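Local coordinates for ribonucleoside-diphosphate reductase, alpha chain (Actinobacillus ureae ATCC 25976, PDB 6DQX), which probably reduces ribonucleoside diphosphates to deoxyribonucleotides, as the catalytic alpha subunit of a class Id ribonucleotide reductase, at residues L101-F106 with G125-I130; G107-D112 with F138-P143; I245-F250 with S549-Y554; V311-L316 with R344-G349. All blocks are in the same frame, centred on the assembly; numbering follows the deposited sequence.

Interaction 1 of 4, residues L101-F106 with G125-I130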
loop_
_atom_site.group_PDB
_atom_site.type_symbol
_atom_site.label_atom_id
_atom_site.label_comp_id
_atom_site.label_asym_id
_atom_site.label_seq_id
_atom_site.Cartn_x
_atom_site.Cartn_y
_atom_site.Cartn_z
ATOM N N LEU A 101 -5.875 -19.823 5.792
ATOM C CA LEU A 101 -5.852 -19.793 7.247
ATOM C C LEU A 101 -7.290 -20.000 7.734
ATOM O O LEU A 101 -8.239 -19.634 7.043
ATOM C CB LEU A 101 -5.311 -18.465 7.778
ATOM C CG LEU A 101 -3.830 -18.157 7.494
ATOM C CD1 LEU A 101 -3.504 -16.722 7.837
ATOM C CD2 LEU A 101 -2.926 -19.117 8.263
ATOM N N PRO A 102 -7.447 -20.550 8.942
ATOM C CA PRO A 102 -8.795 -20.836 9.473
ATOM C C PRO A 102 -9.388 -19.735 10.375
ATOM O O PRO A 102 -10.415 -19.983 11.025
ATOM C CB PRO A 102 -8.540 -22.137 10.248
ATOM C CG PRO A 102 -7.215 -21.875 10.872
ATOM C CD PRO A 102 -6.410 -21.176 9.782
ATOM N N ILE A 103 -8.778 -18.544 10.416
ATOM C CA ILE A 103 -9.236 -17.427 11.263
ATOM C C ILE A 103 -10.305 -16.591 10.545
ATOM O O ILE A 103 -10.351 -16.578 9.327
ATOM C CB ILE A 103 -8.094 -16.517 11.776
ATOM C CG1 ILE A 103 -7.182 -16.048 10.626
ATOM C CG2 ILE A 103 -7.247 -17.257 12.828
ATOM C CD1 ILE A 103 -6.375 -14.802 10.898
ATOM N N SER A 104 -11.162 -15.927 11.324
ATOM C CA SER A 104 -12.307 -15.111 10.803
ATOM C C SER A 104 -12.215 -13.602 11.098
ATOM O O SER A 104 -13.127 -12.842 10.763
ATOM C CB SER A 104 -13.640 -15.671 11.365
ATOM O OG SER A 104 -13.965 -16.901 10.711
ATOM N N CYS A 105 -11.129 -13.163 11.708
ATOM C CA CYS A 105 -10.870 -11.733 11.860
ATOM C C CYS A 105 -9.363 -11.494 11.970
ATOM O O CYS A 105 -8.579 -12.411 12.278
ATOM C CB CYS A 105 -11.639 -11.148 13.078
ATOM S SG CYS A 105 -10.991 -11.702 14.678
ATOM N N PHE A 106 -8.978 -10.246 11.747
ATOM C CA PHE A 106 -7.592 -9.802 11.841
ATOM C C PHE A 106 -7.638 -8.293 12.103
ATOM O O PHE A 106 -8.099 -7.513 11.247
ATOM C CB PHE A 106 -6.841 -10.139 10.549
ATOM C CG PHE A 106 -5.351 -9.990 10.648
ATOM C CD1 PHE A 106 -4.763 -8.738 10.733
ATOM C CD2 PHE A 106 -4.526 -11.112 10.659
ATOM C CE1 PHE A 106 -3.387 -8.591 10.834
ATOM C CE2 PHE A 106 -3.143 -10.973 10.754
ATOM C CZ PHE A 106 -2.572 -9.711 10.860
ATOM N N GLY A 125 -2.568 -6.467 3.135
ATOM C CA GLY A 125 -2.326 -7.079 1.860
ATOM C C GLY A 125 -2.292 -8.586 1.893
ATOM O O GLY A 125 -2.966 -9.237 1.097
ATOM N N MET A 126 -1.512 -9.146 2.819
ATOM C CA MET A 126 -1.373 -10.586 2.913
ATOM C C MET A 126 -2.708 -11.235 3.287
ATOM O O MET A 126 -3.063 -12.282 2.728
ATOM C CB MET A 126 -0.317 -10.993 3.948
ATOM C CG MET A 126 1.116 -10.623 3.587
ATOM S SD MET A 126 1.588 -11.283 1.988
ATOM C CE MET A 126 1.489 -13.036 2.241
ATOM N N MET A 127 -3.428 -10.619 4.216
ATOM C CA MET A 127 -4.754 -11.141 4.625
ATOM C C MET A 127 -5.856 -10.959 3.587
ATOM O O MET A 127 -6.753 -11.799 3.496
ATOM C CB MET A 127 -5.186 -10.531 5.953
ATOM C CG MET A 127 -4.355 -11.000 7.128
ATOM S SD MET A 127 -4.303 -12.794 7.277
ATOM C CE MET A 127 -6.041 -13.201 7.370
ATOM N N SER A 128 -5.800 -9.895 2.793
ATOM C CA SER A 128 -6.745 -9.739 1.665
ATOM C C SER A 128 -6.585 -10.824 0.594
ATOM O O SER A 128 -7.554 -11.183 -0.068
ATOM C CB SER A 128 -6.597 -8.359 1.014
ATOM O OG SER A 128 -6.824 -7.331 1.965
ATOM N N LYS A 129 -5.363 -11.329 0.411
ATOM C CA LYS A 129 -5.131 -12.461 -0.481
ATOM C C LYS A 129 -5.671 -13.742 0.143
ATOM O O LYS A 129 -6.295 -14.529 -0.545
ATOM C CB LYS A 129 -3.634 -12.660 -0.772
ATOM C CG LYS A 129 -3.288 -13.860 -1.651
ATOM C CD LYS A 129 -3.923 -13.736 -3.042
ATOM C CE LYS A 129 -3.224 -14.618 -4.083
ATOM N NZ LYS A 129 -3.595 -14.256 -5.489
ATOM N N ILE A 130 -5.380 -13.942 1.421
ATOM C CA ILE A 130 -5.686 -15.194 2.135
ATOM C C ILE A 130 -7.181 -15.279 2.499
ATOM O O ILE A 130 -7.787 -16.369 2.440
ATOM C CB ILE A 130 -4.797 -15.322 3.401
ATOM C CG1 ILE A 130 -3.329 -15.517 2.981
ATOM C CG2 ILE A 130 -5.266 -16.467 4.297
ATOM C CD1 ILE A 130 -2.282 -15.235 4.058
#
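Met127 and Phe106 make the aromatic part of this contact, in which the CG methylene of Met127 lies over the ring face, with the sulfur oblique to it. That CG stands 3.8 Å from the centroid of the Phe106 ring and is displaced toward the rim; this is a CH-pi contact, with the nearest ring carbon, Phe106 CD2, 3.5 Å from Met127 CG. Met127 SD lies 4.6 Å from the Phe106 centroid and 43° off the ring normal, which makes the pair a Met-aromatic contact as well.

The remaining contacts are aliphatic. Because the Met127 chain folds back at both chi2 (-55°) and chi3 (-56°), its sulfur and methyl reach different partners: SD lies 4.0 Å from Leu101 CD1, and CE lies 3.9 Å from Ile103 CD1. Each of these side chains crosses the methionine at roughly a right angle. One turn further along the helix, the CG2 branch of Ile130 rests against Leu101, 3.9 Å from its CG.

No hydrogen bond joins the two segments. Met330 packs on both Leu101 and Ile130, while Val289 of strand 288-296 touches Ile103 and Phe106. Such apolar packing of a helix against the preceding strand and the residues leading into it belongs to a beta-alpha-beta unit, here strand 105-109, helix 114-130 and strand 134-137 of the reductase barrel.

Interaction 2 of 4, residues G107-D112 with F138-P143. With EDO (1,2-ethanediol), chain H.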
loop_
_atom_site.group_PDB
_atom_site.type_symbol
_atom_site.label_atom_id
_atom_site.label_comp_id
_atom_site.label_asym_id
_atom_site.label_seq_id
_atom_site.Cartn_x
_atom_site.Cartn_y
_atom_site.Cartn_z
ATOM N N GLY A 107 -7.225 -7.893 13.295
ATOM C CA GLY A 107 -7.356 -6.511 13.752
ATOM C C GLY A 107 -6.054 -5.901 14.147
ATOM O O GLY A 107 -5.413 -6.376 15.078
ATOM N N SER A 108 -5.648 -4.849 13.431
ATOM C CA SER A 108 -4.346 -4.212 13.646
ATOM C C SER A 108 -4.469 -2.853 14.322
ATOM O O SER A 108 -5.453 -2.105 14.126
ATOM C CB SER A 108 -3.583 -4.038 12.332
ATOM O OG SER A 108 -3.614 -5.228 11.574
ATOM N N TYR A 109 -3.453 -2.539 15.106
ATOM C CA TYR A 109 -3.275 -1.225 15.693
ATOM C C TYR A 109 -2.266 -0.484 14.811
ATOM O O TYR A 109 -1.182 -1.000 14.555
ATOM C CB TYR A 109 -2.741 -1.354 17.110
ATOM C CG TYR A 109 -2.329 -0.057 17.721
ATOM C CD1 TYR A 109 -3.249 0.758 18.361
ATOM C CD2 TYR A 109 -0.986 0.376 17.631
ATOM C CE1 TYR A 109 -2.852 1.972 18.910
ATOM C CE2 TYR A 109 -0.601 1.587 18.146
ATOM C CZ TYR A 109 -1.526 2.370 18.789
ATOM O OH TYR A 109 -1.110 3.573 19.327
ATOM N N ILE A 110 -2.637 0.702 14.349
ATOM C CA ILE A 110 -1.724 1.519 13.505
ATOM C C ILE A 110 -0.983 2.551 14.351
ATOM O O ILE A 110 -1.558 3.547 14.768
ATOM C CB ILE A 110 -2.479 2.219 12.359
ATOM C CG1 ILE A 110 -3.282 1.188 11.557
ATOM C CG2 ILE A 110 -1.458 2.946 11.440
ATOM C CD1 ILE A 110 -4.128 1.727 10.425
ATOM N N GLY A 111 0.301 2.311 14.639
ATOM C CA GLY A 111 1.094 3.299 15.363
ATOM C C GLY A 111 1.338 4.545 14.525
ATOM O O GLY A 111 1.293 4.498 13.298
ATOM N N ASP A 112 1.612 5.655 15.199
ATOM C CA ASP A 112 1.732 6.967 14.557
ATOM C C ASP A 112 3.106 7.146 13.876
ATOM O O ASP A 112 3.893 8.030 14.252
ATOM C CB ASP A 112 1.514 8.050 15.622
ATOM C CG ASP A 112 1.378 9.447 15.046
ATOM O OD1 ASP A 112 0.801 9.646 13.945
ATOM O OD2 ASP A 112 1.827 10.374 15.743
ATOM N N PHE A 138 -7.306 3.473 13.630
ATOM C CA PHE A 138 -6.635 4.691 13.088
ATOM C C PHE A 138 -6.506 5.827 14.087
ATOM O O PHE A 138 -5.860 6.855 13.793
ATOM C CB PHE A 138 -7.405 5.190 11.856
ATOM C CG PHE A 138 -7.223 4.343 10.647
ATOM C CD1 PHE A 138 -7.847 3.111 10.539
ATOM C CD2 PHE A 138 -6.418 4.769 9.585
ATOM C CE1 PHE A 138 -7.700 2.317 9.429
ATOM C CE2 PHE A 138 -6.278 3.976 8.479
ATOM C CZ PHE A 138 -6.903 2.745 8.382
ATOM N N GLY A 139 -7.099 5.678 15.271
ATOM C CA GLY A 139 -7.265 6.798 16.183
ATOM C C GLY A 139 -6.039 7.370 16.869
ATOM O O GLY A 139 -6.111 8.455 17.456
ATOM N N ASP A 140 -4.920 6.651 16.844
ATOM C CA ASP A 140 -3.676 7.188 17.388
ATOM C C ASP A 140 -2.789 7.841 16.323
ATOM O O ASP A 140 -1.726 8.359 16.656
ATOM C CB ASP A 140 -2.925 6.118 18.196
ATOM C CG ASP A 140 -3.514 5.923 19.602
ATOM O OD1 ASP A 140 -4.268 6.781 20.085
ATOM O OD2 ASP A 140 -3.175 4.916 20.242
ATOM N N ILE A 141 -3.234 7.842 15.072
ATOM C CA ILE A 141 -2.580 8.647 14.019
ATOM C C ILE A 141 -2.863 10.132 14.294
ATOM O O ILE A 141 -4.017 10.555 14.474
ATOM C CB ILE A 141 -3.072 8.251 12.612
ATOM C CG1 ILE A 141 -2.721 6.788 12.307
ATOM C CG2 ILE A 141 -2.473 9.175 11.558
ATOM C CD1 ILE A 141 -3.405 6.229 11.083
ATOM N N ARG A 142 -1.822 10.959 14.285
ATOM C CA ARG A 142 -2.027 12.375 14.557
ATOM C C ARG A 142 -2.883 12.987 13.435
ATOM O O ARG A 142 -2.787 12.548 12.299
ATOM C CB ARG A 142 -0.698 13.101 14.682
ATOM C CG ARG A 142 -0.076 13.028 16.074
ATOM C CD ARG A 142 1.316 13.653 16.107
ATOM N NE ARG A 142 2.268 12.883 15.299
ATOM C CZ ARG A 142 2.579 13.089 14.018
ATOM N NH1 ARG A 142 3.467 12.288 13.432
ATOM N NH2 ARG A 142 2.022 14.068 13.307
ATOM N N PRO A 143 -3.737 13.966 13.764
ATOM C CA PRO A 143 -4.690 14.538 12.803
ATOM C C PRO A 143 -4.065 15.489 11.772
ATOM O O PRO A 143 -2.918 15.913 11.937
ATOM C CB PRO A 143 -5.674 15.291 13.694
ATOM C CG PRO A 143 -4.896 15.657 14.897
ATOM C CD PRO A 143 -3.885 14.568 15.102
HETATM C C1 EDO H . 3.311 10.253 9.809
HETATM O O1 EDO H . 4.070 10.842 10.867
HETATM C C2 EDO H . 2.162 9.477 10.434
HETATM O O2 EDO H . 1.317 10.370 11.173
HETATM O O HOH W 1 -4.102 4.272 15.355
#
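The backbone of 107-112 leaves strand 105-109 and runs past a type I beta turn from Phe138 to Ile141, closed by the bond from Ile141 N to Phe138 O. A water bridges the two segments, donating to Ile110 O and accepting from Asp140 N.

Among the apolar side chains, CD1 of Ile110 sits over the centre of one face of the Phe138 ring, 3.6 Å from its centroid, in a CH-pi contact. The other branch, Ile110 CG2, meets Ile141 CD1 at 3.8 Å.

Polar contacts fill the outer part. Tyr109 OH donates to Asp140 OD2 over 2.6 Å, and that oxygen receives it through its anti lone pair; the acceptor lies in the ring plane, with the carboxylate turned 74° from the ring. Asp112 swings its carboxylate across to Arg142 because its CG stands opposite the backbone N (chi1 -170°). There OD1 accepts the backbone N of Arg142 at 3.0 Å, nearly straight at 169° but from well above the carboxylate plane. OD2 forms a salt bridge with Arg142 NE at 2.6 Å, although the hydrogen bond within it is weak and bent. An ethanediol, probably from the crystallisation liquor, donates from O2 to Asp112 OD1 and weakly accepts Arg142 NH1 at O1.

Trp195 and Phe164 add further rings around Phe138, and a magnesium ion lies about 5 Å from the Asp140 side chain. Loops meeting beyond two neighbouring parallel strands, 105-109 and 134-137, are characteristic of one end of an alpha/beta barrel such as that of ribonucleotide reductases.

Interaction 3 of 4, residues I245-F250 with S549-Y554; sequences IPYLFF and SIYYQY
Leu248 and Ile550 form an antiparallel hydrogen-bonded pair where strand 247-249 meets strand 549-554 in the sheet of the reductase barrel. The backbone is tight here: Leu248 N reaches Ile550 O at 3.0 Å, and the return bond from Ile550 N to Leu248 O is equally long. Leu248 O also receives a CA-H...O contact from Ser549. On the sheet face that these two residues share, Leu248 CB approaches Ile550 CB to 4.1 Å. Tyr539 of helix 532-544 packs on both side chains. The ring of Phe250 meets the isoleucine more loosely, Phe250 CE2 to Ile550 CG1 at 4.3 Å.

Beyond the paired residues the contact between the segments is carried by tyrosine rings. Over one face of Tyr247 lies CD1 of Tyr551, 3.5 Å from Tyr247 CE1, with the ring planes oblique at 55°. Tyr247 in turn directs its edge to the face of Tyr552 in a T-shaped pair with centroids 5.6 Å apart. Tyr552 is also touched by Ile245 CG2.

Tyr247 is buried, but Tyr551 and Tyr552 remain partly exposed, and a water links two of the hydroxyls, lying 2.7 Å from Tyr247 OH and 2.8 Å from Tyr551 OH.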
loop_
_atom_site.group_PDB
_atom_site.type_symbol
_atom_site.label_atom_id
_atom_site.label_comp_id
_atom_site.label_asym_id
_atom_site.label_seq_id
_atom_site.Cartn_x
_atom_site.Cartn_y
_atom_site.Cartn_z
ATOM N N ILE A 245 -23.996 2.745 7.592
ATOM C CA ILE A 245 -22.778 2.896 8.370
ATOM C C ILE A 245 -22.567 4.392 8.652
ATOM O O ILE A 245 -23.270 5.236 8.049
ATOM C CB ILE A 245 -21.595 2.214 7.637
ATOM C CG1 ILE A 245 -21.151 3.025 6.400
ATOM C CG2 ILE A 245 -21.952 0.783 7.279
ATOM C CD1 ILE A 245 -19.715 2.768 6.020
ATOM N N PRO A 246 -21.629 4.776 9.520
ATOM C CA PRO A 246 -20.623 3.905 10.175
ATOM C C PRO A 246 -21.184 2.899 11.168
ATOM O O PRO A 246 -22.227 3.127 11.751
ATOM C CB PRO A 246 -19.765 4.907 10.955
ATOM C CG PRO A 246 -20.662 6.079 11.203
ATOM C CD PRO A 246 -21.551 6.163 10.004
ATOM N N TYR A 247 -20.419 1.849 11.419
ATOM C CA TYR A 247 -20.594 1.050 12.647
ATOM C C TYR A 247 -20.354 1.912 13.888
ATOM O O TYR A 247 -19.623 2.911 13.854
ATOM C CB TYR A 247 -19.610 -0.152 12.665
ATOM C CG TYR A 247 -19.524 -0.920 11.359
ATOM C CD1 TYR A 247 -20.635 -1.075 10.555
ATOM C CD2 TYR A 247 -18.324 -1.513 10.943
ATOM C CE1 TYR A 247 -20.582 -1.782 9.377
ATOM C CE2 TYR A 247 -18.262 -2.226 9.748
ATOM C CZ TYR A 247 -19.395 -2.343 8.973
ATOM O OH TYR A 247 -19.389 -3.041 7.768
ATOM N N LEU A 248 -20.999 1.553 14.996
ATOM C CA LEU A 248 -20.764 2.202 16.264
ATOM C C LEU A 248 -20.003 1.261 17.182
ATOM O O LEU A 248 -20.367 0.098 17.312
ATOM C CB LEU A 248 -22.085 2.596 16.893
ATOM C CG LEU A 248 -22.845 3.643 16.061
ATOM C CD1 LEU A 248 -24.249 3.806 16.612
ATOM C CD2 LEU A 248 -22.098 4.967 16.074
ATOM N N PHE A 249 -18.945 1.779 17.799
ATOM C CA PHE A 249 -18.158 1.029 18.790
ATOM C C PHE A 249 -18.225 1.836 20.069
ATOM O O PHE A 249 -17.651 2.935 20.179
ATOM C CB PHE A 249 -16.740 0.805 18.274
ATOM C CG PHE A 249 -15.820 0.141 19.257
ATOM C CD1 PHE A 249 -15.963 -1.199 19.573
ATOM C CD2 PHE A 249 -14.796 0.848 19.852
ATOM C CE1 PHE A 249 -15.094 -1.811 20.476
ATOM C CE2 PHE A 249 -13.930 0.247 20.752
ATOM C CZ PHE A 249 -14.092 -1.082 21.072
ATOM N N PHE A 250 -19.002 1.339 21.034
ATOM C CA PHE A 250 -19.108 2.001 22.340
ATOM C C PHE A 250 -17.952 1.586 23.221
ATOM O O PHE A 250 -18.019 0.635 23.981
ATOM C CB PHE A 250 -20.466 1.700 22.975
ATOM C CG PHE A 250 -21.606 2.252 22.192
ATOM C CD1 PHE A 250 -21.675 3.621 21.952
ATOM C CD2 PHE A 250 -22.589 1.427 21.665
ATOM C CE1 PHE A 250 -22.725 4.149 21.213
ATOM C CE2 PHE A 250 -23.639 1.959 20.921
ATOM C CZ PHE A 250 -23.700 3.317 20.710
ATOM N N SER A 549 -21.391 -2.489 20.662
ATOM C CA SER A 549 -21.389 -2.074 19.258
ATOM C C SER A 549 -22.768 -2.115 18.637
ATOM O O SER A 549 -23.698 -2.728 19.186
ATOM C CB SER A 549 -20.435 -2.948 18.423
ATOM O OG SER A 549 -20.837 -4.313 18.442
ATOM N N ILE A 550 -22.903 -1.428 17.516
ATOM C CA ILE A 550 -24.019 -1.580 16.594
ATOM C C ILE A 550 -23.399 -1.761 15.207
ATOM O O ILE A 550 -22.410 -1.096 14.878
ATOM C CB ILE A 550 -24.968 -0.354 16.582
ATOM C CG1 ILE A 550 -25.737 -0.218 17.904
ATOM C CG2 ILE A 550 -25.945 -0.441 15.421
ATOM C CD1 ILE A 550 -26.781 -1.282 18.140
ATOM N N TYR A 551 -23.996 -2.635 14.405
ATOM C CA TYR A 551 -23.514 -2.975 13.068
ATOM C C TYR A 551 -24.242 -2.107 12.014
ATOM O O TYR A 551 -24.012 -0.914 12.022
ATOM C CB TYR A 551 -23.664 -4.478 12.867
ATOM C CG TYR A 551 -22.922 -5.140 11.720
ATOM C CD1 TYR A 551 -21.785 -4.576 11.140
ATOM C CD2 TYR A 551 -23.354 -6.370 11.241
ATOM C CE1 TYR A 551 -21.120 -5.234 10.104
ATOM C CE2 TYR A 551 -22.696 -7.030 10.240
ATOM C CZ TYR A 551 -21.590 -6.450 9.669
ATOM O OH TYR A 551 -20.963 -7.122 8.667
ATOM N N TYR A 552 -25.054 -2.673 11.124
ATOM C CA TYR A 552 -25.766 -1.918 10.067
ATOM C C TYR A 552 -27.134 -1.414 10.502
ATOM O O TYR A 552 -27.848 -2.097 11.231
ATOM C CB TYR A 552 -26.047 -2.810 8.840
ATOM C CG TYR A 552 -24.925 -2.941 7.873
ATOM C CD1 TYR A 552 -24.790 -2.037 6.805
ATOM C CD2 TYR A 552 -23.991 -3.990 7.992
ATOM C CE1 TYR A 552 -23.748 -2.168 5.890
ATOM C CE2 TYR A 552 -22.932 -4.125 7.089
ATOM C CZ TYR A 552 -22.808 -3.214 6.045
ATOM O OH TYR A 552 -21.761 -3.350 5.152
ATOM N N GLN A 553 -27.524 -0.249 9.988
ATOM C CA GLN A 553 -28.902 0.194 10.078
ATOM C C GLN A 553 -29.467 -0.041 8.706
ATOM O O GLN A 553 -29.066 0.638 7.748
ATOM C CB GLN A 553 -28.974 1.662 10.465
ATOM C CG GLN A 553 -30.385 2.205 10.639
ATOM C CD GLN A 553 -30.408 3.701 10.808
ATOM O OE1 GLN A 553 -29.710 4.262 11.667
ATOM N NE2 GLN A 553 -31.246 4.368 10.013
ATOM N N TYR A 554 -30.316 -1.058 8.598
ATOM C CA TYR A 554 -31.003 -1.363 7.357
ATOM C C TYR A 554 -32.228 -0.488 7.211
ATOM O O TYR A 554 -32.767 0.045 8.187
ATOM C CB TYR A 554 -31.404 -2.833 7.289
ATOM C CG TYR A 554 -30.246 -3.783 7.159
ATOM C CD1 TYR A 554 -29.293 -3.610 6.149
ATOM C CD2 TYR A 554 -30.101 -4.883 8.023
ATOM C CE1 TYR A 554 -28.224 -4.481 6.013
ATOM C CE2 TYR A 554 -29.034 -5.770 7.880
ATOM C CZ TYR A 554 -28.095 -5.554 6.877
ATOM O OH TYR A 554 -27.020 -6.400 6.707
HETATM O O HOH W 2 -18.934 -5.671 7.397
#

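Interaction 4 of 4, residues V311-L316 with R344-G349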
loop_
_atom_site.group_PDB
_atom_site.type_symbol
_atom_site.label_atom_id
_atom_site.label_comp_id
_atom_site.label_asym_id
_atom_site.label_seq_id
_atom_site.Cartn_x
_atom_site.Cartn_y
_atom_site.Cartn_z
ATOM N N VAL A 311 -17.414 -29.733 23.138
ATOM C CA VAL A 311 -16.741 -30.316 21.968
ATOM C C VAL A 311 -16.405 -29.234 20.960
ATOM O O VAL A 311 -15.288 -29.234 20.412
ATOM C CB VAL A 311 -17.571 -31.485 21.359
ATOM C CG1 VAL A 311 -17.135 -31.849 19.946
ATOM C CG2 VAL A 311 -17.438 -32.703 22.279
ATOM N N LEU A 312 -17.340 -28.305 20.740
ATOM C CA LEU A 312 -17.084 -27.218 19.795
ATOM C C LEU A 312 -15.957 -26.277 20.307
ATOM O O LEU A 312 -15.116 -25.824 19.525
ATOM C CB LEU A 312 -18.380 -26.466 19.460
ATOM C CG LEU A 312 -18.289 -25.565 18.222
ATOM C CD1 LEU A 312 -18.016 -26.370 16.943
ATOM C CD2 LEU A 312 -19.570 -24.754 18.061
ATOM N N THR A 313 -15.913 -26.028 21.617
ATOM C CA THR A 313 -14.839 -25.241 22.228
ATOM C C THR A 313 -13.443 -25.882 22.026
ATOM O O THR A 313 -12.476 -25.205 21.601
ATOM C CB THR A 313 -15.134 -25.001 23.719
ATOM O OG1 THR A 313 -16.421 -24.369 23.838
ATOM C CG2 THR A 313 -14.046 -24.154 24.367
ATOM N N TYR A 314 -13.371 -27.189 22.302
ATOM C CA TYR A 314 -12.170 -27.997 22.039
ATOM C C TYR A 314 -11.767 -27.875 20.580
ATOM O O TYR A 314 -10.588 -27.702 20.271
ATOM C CB TYR A 314 -12.412 -29.461 22.359
ATOM C CG TYR A 314 -12.224 -29.864 23.804
ATOM C CD1 TYR A 314 -12.803 -29.147 24.847
ATOM C CD2 TYR A 314 -11.468 -30.990 24.125
ATOM C CE1 TYR A 314 -12.644 -29.549 26.170
ATOM C CE2 TYR A 314 -11.294 -31.397 25.439
ATOM C CZ TYR A 314 -11.887 -30.683 26.454
ATOM O OH TYR A 314 -11.727 -31.114 27.747
ATOM N N PHE A 315 -12.762 -27.899 19.692
ATOM C CA PHE A 315 -12.490 -27.812 18.253
ATOM C C PHE A 315 -11.880 -26.471 17.896
ATOM O O PHE A 315 -10.892 -26.412 17.151
ATOM C CB PHE A 315 -13.760 -28.051 17.430
ATOM C CG PHE A 315 -13.563 -27.883 15.962
ATOM C CD1 PHE A 315 -12.826 -28.814 15.269
ATOM C CD2 PHE A 315 -14.125 -26.796 15.270
ATOM C CE1 PHE A 315 -12.630 -28.683 13.905
ATOM C CE2 PHE A 315 -13.943 -26.664 13.912
ATOM C CZ PHE A 315 -13.213 -27.622 13.225
ATOM N N LEU A 316 -12.463 -25.394 18.413
ATOM C CA LEU A 316 -11.946 -24.053 18.149
ATOM C C LEU A 316 -10.535 -23.854 18.704
ATOM O O LEU A 316 -9.700 -23.191 18.081
ATOM C CB LEU A 316 -12.912 -23.003 18.673
ATOM C CG LEU A 316 -14.222 -22.919 17.868
ATOM C CD1 LEU A 316 -15.090 -21.825 18.423
ATOM C CD2 LEU A 316 -13.975 -22.678 16.375
ATOM N N ARG A 344 -4.823 -17.072 22.678
ATOM C CA ARG A 344 -5.704 -18.139 22.229
ATOM C C ARG A 344 -7.192 -17.739 22.282
ATOM O O ARG A 344 -8.048 -18.515 22.716
ATOM C CB ARG A 344 -5.439 -19.414 23.043
ATOM C CG ARG A 344 -3.995 -19.890 23.015
ATOM C CD ARG A 344 -3.852 -21.297 23.607
ATOM N NE ARG A 344 -4.437 -22.257 22.679
ATOM C CZ ARG A 344 -3.813 -22.816 21.637
ATOM N NH1 ARG A 344 -2.524 -22.611 21.401
ATOM N NH2 ARG A 344 -4.479 -23.626 20.830
ATOM N N ALA A 345 -7.507 -16.509 21.868
ATOM C CA ALA A 345 -8.900 -16.047 21.914
ATOM C C ALA A 345 -9.798 -16.841 20.969
ATOM O O ALA A 345 -9.410 -17.114 19.830
ATOM C CB ALA A 345 -8.983 -14.565 21.587
ATOM N N LEU A 346 -10.971 -17.264 21.466
ATOM C CA LEU A 346 -11.990 -17.924 20.660
ATOM C C LEU A 346 -13.302 -17.107 20.614
ATOM O O LEU A 346 -13.602 -16.279 21.506
ATOM C CB LEU A 346 -12.316 -19.323 21.204
ATOM C CG LEU A 346 -11.109 -20.228 21.564
ATOM C CD1 LEU A 346 -11.608 -21.538 22.152
ATOM C CD2 LEU A 346 -10.231 -20.448 20.335
ATOM N N GLY A 347 -14.094 -17.417 19.600
ATOM C CA GLY A 347 -15.352 -16.730 19.338
ATOM C C GLY A 347 -16.460 -17.705 18.970
ATOM O O GLY A 347 -16.911 -17.730 17.833
ATOM N N LEU A 348 -16.892 -18.515 19.929
ATOM C CA LEU A 348 -17.999 -19.437 19.709
ATOM C C LEU A 348 -19.298 -18.605 19.722
ATOM O O LEU A 348 -19.535 -17.810 20.652
ATOM C CB LEU A 348 -18.034 -20.500 20.806
ATOM C CG LEU A 348 -19.166 -21.549 20.741
ATOM C CD1 LEU A 348 -18.646 -22.893 21.248
ATOM C CD2 LEU A 348 -20.425 -21.108 21.509
ATOM N N GLY A 349 -20.109 -18.781 18.695
ATOM C CA GLY A 349 -21.336 -18.022 18.484
ATOM C C GLY A 349 -22.562 -18.896 18.419
ATOM O O GLY A 349 -22.539 -20.062 18.829
#
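Different first torsions bring Leu316 and Leu348 together: Leu316 has its CG anti to the carbonyl carbon (chi1 -70°), whereas in Leu348 the CG is anti to the backbone N (chi1 179°). They cross at about a right angle, and the CD1 branch of Leu316 comes to rest 4.0 Å from Leu348 CB, close to the strand backbone.

Leu348 in turn reaches the helix with its own CD1. This methyl lies 3.8 Å from Leu312 CD2, where the two leucines meet obliquely, and 3.7 Å from Thr313 OG1. The latter is a van der Waals contact; the hydroxyl itself is hydrogen-bonded to Pro309 O one turn earlier in its helix.

Leu346 takes the other end of the contact and forks over the helix surface. Its CD2 touches the carbonyl oxygen Leu316 O at 3.6 Å, while its CD1 lies 4.0 Å from Leu316 CB and 3.8 Å from Thr313 O. Van der Waals packing, mainly of leucine side chains, thus holds the segments, with no hydrogen bond across them.

Arg344, just ahead, forms a salt bridge with Asp317 of the same helix. The short axes pass 9.3 Å apart at 146°, a roughly antiparallel course. Leucines of 344-349 packed on a helix are characteristic of the helix-sheet interface of an alpha/beta barrel, here between helix 308-327 and strand 347-351.

All four contacts reach one mixed sheet, so a single scaffold gathers distant parts of the chain. Interactions 1 and 2 share strand 105-109, their segments adjoin and alternate in sequence, and their centres are 20 Å apart. Both are closed before the chain reaches interaction 3, whose strand 247-249 pairs with a strand some 300 residues later. Interaction 4 is nested inside that long loop, yet lies on the opposite side of the chain's centre, 25 Å from interaction 3 between centres. Interactions 1 and 4 do not touch, their nearest atoms being about 7 Å apart. Helix-strand packing, loop contacts beyond the strand ends and long-range strand pairing all contribute to the reductase barrel.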